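Local coordinates for lipase (Acinetobacter baumannii, PDB 4OPM), which is a putative lipase of the alpha/beta hydrolase fold that probably hydrolyses ester bonds of lipid substrates such as triacylglycerols, at residues 60-65 with 276-281. Numbering follows the deposited sequence.
Sequences WNRVAH and PILEAE
Trp-60 and Ile-277 bring together two short helices of an alpha/beta hydrolase fold: helix 61-64, in the connection after strand 46-50, and helix 276-279, just past His-274, probably the histidine of a catalytic triad with Ser-120 and Asp-245. The contact illustrates how apolar packing inside and water bridges farther out can share one interface. Ile-277 sets CD1 over one face of the indole, a CH-pi contact 4.1 Å from the centroid of the six-membered ring and 14° off its normal. Its CG1 lies between the backbone N and the carbonyl carbon (chi1 64°), and an extended chi2 carries CD1 over the six-membered ring, while the CG2 branch meets Trp-60 CZ3 at 3.6 Å. Trp-60 also rests on Ala-117 and His-119 of strand 114-119, which leads to the presumed nucleophile Ser-120. Val-63 crosses Ile-277 at about a right angle, its CG2 3.9 Å from Ile-277 CB, and touches Val-284 and Ile-285 of helix 281-298. On the more exposed side, the Arg-62 chain, extended from CG to NE, runs across Leu-278, whose CD2 approaches NE obliquely. Glu-281 chi1 of 74° lays CG against Arg-62 CB at 3.7 Å, and the bend at chi2 turns the carboxylate alongside the arginine chain. One water bridges the backbones, accepting from Val-63 N and donating to Ile-277 O. A second donates to Leu-278 O and Glu-281 OE1, each at 2.6 Å, and weakly accepts from Arg-62 NH1.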
loop_
_atom_site.group_PDB
_atom_site.type_symbol
_atom_site.label_atom_id
_atom_site.label_comp_id
_atom_site.label_asym_id
_atom_site.label_seq_id
_atom_site.Cartn_x
_atom_site.Cartn_y
_atom_site.Cartn_z
ATOM N N TRP A 60 -1.256 -5.383 5.059
ATOM C CA TRP A 60 -0.918 -6.481 4.170
ATOM C C TRP A 60 -0.930 -7.863 4.859
ATOM O O TRP A 60 -0.655 -8.847 4.178
ATOM C CB TRP A 60 0.473 -6.241 3.572
ATOM C CG TRP A 60 0.487 -5.210 2.490
ATOM C CD1 TRP A 60 0.918 -3.916 2.591
ATOM C CD2 TRP A 60 0.041 -5.384 1.140
ATOM N NE1 TRP A 60 0.766 -3.274 1.382
ATOM C CE2 TRP A 60 0.252 -4.158 0.467
ATOM C CE3 TRP A 60 -0.487 -6.471 0.419
ATOM C CZ2 TRP A 60 -0.066 -3.985 -0.887
ATOM C CZ3 TRP A 60 -0.787 -6.304 -0.925
ATOM C CH2 TRP A 60 -0.554 -5.076 -1.571
ATOM N N ASN A 61 -1.218 -7.946 6.167
ATOM C CA ASN A 61 -1.124 -9.211 6.914
ATOM C C ASN A 61 -1.964 -10.336 6.330
ATOM O O ASN A 61 -1.441 -11.444 6.181
ATOM C CB ASN A 61 -1.459 -9.039 8.394
ATOM C CG ASN A 61 -0.357 -8.307 9.148
ATOM O OD1 ASN A 61 0.757 -8.116 8.633
ATOM N ND2 ASN A 61 -0.650 -7.858 10.362
ATOM N N ARG A 62 -3.229 -10.054 5.975
ATOM C CA ARG A 62 -4.172 -11.063 5.436
ATOM C C ARG A 62 -3.694 -11.629 4.098
ATOM O O ARG A 62 -3.837 -12.825 3.852
ATOM C CB ARG A 62 -5.581 -10.465 5.288
ATOM C CG ARG A 62 -6.169 -10.049 6.609
ATOM C CD ARG A 62 -7.579 -9.539 6.478
ATOM N NE ARG A 62 -7.967 -8.975 7.760
ATOM C CZ ARG A 62 -9.059 -9.290 8.443
ATOM N NH1 ARG A 62 -9.952 -10.130 7.932
ATOM N NH2 ARG A 62 -9.280 -8.748 9.631
ATOM N N VAL A 63 -3.120 -10.773 3.245
ATOM C CA VAL A 63 -2.577 -11.193 1.956
ATOM C C VAL A 63 -1.219 -11.884 2.195
ATOM O O VAL A 63 -0.964 -12.964 1.639
ATOM C CB VAL A 63 -2.454 -9.986 0.980
ATOM C CG1 VAL A 63 -1.542 -10.307 -0.204
ATOM C CG2 VAL A 63 -3.833 -9.531 0.493
ATOM N N ALA A 64 -0.330 -11.247 3.003
ATOM C CA ALA A 64 1.016 -11.787 3.263
ATOM C C ALA A 64 0.952 -13.218 3.815
ATOM O O ALA A 64 1.803 -14.035 3.486
ATOM C CB ALA A 64 1.778 -10.893 4.230
ATOM N N HIS A 65 -0.079 -13.526 4.620
ATOM C CA HIS A 65 -0.285 -14.873 5.183
ATOM C C HIS A 65 -0.156 -15.973 4.094
ATOM O O HIS A 65 0.347 -17.054 4.381
ATOM C CB HIS A 65 -1.673 -14.941 5.835
ATOM C CG HIS A 65 -2.098 -16.315 6.253
ATOM N ND1 HIS A 65 -1.628 -16.890 7.413
ATOM C CD2 HIS A 65 -2.971 -17.166 5.660
ATOM C CE1 HIS A 65 -2.220 -18.072 7.497
ATOM N NE2 HIS A 65 -3.025 -18.289 6.453
ATOM N N PRO A 276 -9.247 -3.984 -1.378
ATOM C CA PRO A 276 -9.386 -5.450 -1.560
ATOM C C PRO A 276 -8.459 -6.299 -0.679
ATOM O O PRO A 276 -8.820 -7.423 -0.342
ATOM C CB PRO A 276 -9.006 -5.651 -3.029
ATOM C CG PRO A 276 -9.362 -4.363 -3.693
ATOM C CD PRO A 276 -8.973 -3.321 -2.674
ATOM N N ILE A 277 -7.268 -5.774 -0.307
ATOM C CA ILE A 277 -6.302 -6.512 0.520
ATOM C C ILE A 277 -6.877 -6.842 1.922
ATOM O O ILE A 277 -6.424 -7.809 2.549
ATOM C CB ILE A 277 -4.934 -5.819 0.596
ATOM C CG1 ILE A 277 -5.016 -4.434 1.294
ATOM C CG2 ILE A 277 -4.327 -5.724 -0.831
ATOM C CD1 ILE A 277 -3.636 -3.780 1.617
ATOM N N LEU A 278 -7.874 -6.069 2.393
ATOM C CA LEU A 278 -8.553 -6.349 3.675
ATOM C C LEU A 278 -10.001 -6.805 3.461
ATOM O O LEU A 278 -10.545 -7.499 4.320
ATOM C CB LEU A 278 -8.535 -5.120 4.604
ATOM C CG LEU A 278 -7.171 -4.719 5.220
ATOM C CD1 LEU A 278 -7.349 -3.535 6.157
ATOM C CD2 LEU A 278 -6.551 -5.853 6.008
ATOM N N GLU A 279 -10.621 -6.441 2.319
ATOM C CA GLU A 279 -12.028 -6.808 2.060
ATOM C C GLU A 279 -12.188 -8.176 1.373
ATOM O O GLU A 279 -13.269 -8.770 1.449
ATOM C CB GLU A 279 -12.688 -5.764 1.150
ATOM C CG GLU A 279 -12.771 -4.354 1.720
ATOM C CD GLU A 279 -13.343 -3.363 0.719
ATOM O OE1 GLU A 279 -14.532 -3.511 0.348
ATOM O OE2 GLU A 279 -12.586 -2.474 0.258
ATOM N N ALA A 280 -11.163 -8.630 0.636
ATOM C CA ALA A 280 -11.261 -9.857 -0.178
ATOM C C ALA A 280 -9.881 -10.492 -0.402
ATOM O O ALA A 280 -9.519 -10.796 -1.545
ATOM C CB ALA A 280 -11.907 -9.503 -1.521
ATOM N N GLU A 281 -9.114 -10.724 0.691
ATOM C CA GLU A 281 -7.728 -11.219 0.552
ATOM C C GLU A 281 -7.623 -12.562 -0.192
ATOM O O GLU A 281 -6.649 -12.765 -0.922
ATOM C CB GLU A 281 -6.994 -11.292 1.904
ATOM C CG GLU A 281 -7.446 -12.442 2.807
ATOM C CD GLU A 281 -8.735 -12.252 3.584
ATOM O OE1 GLU A 281 -9.475 -11.279 3.318
ATOM O OE2 GLU A 281 -8.998 -13.084 4.481
HETATM O O HOH W 1 -10.768 -9.976 5.195
HETATM O O HOH W 2 -3.913 -7.872 3.726
#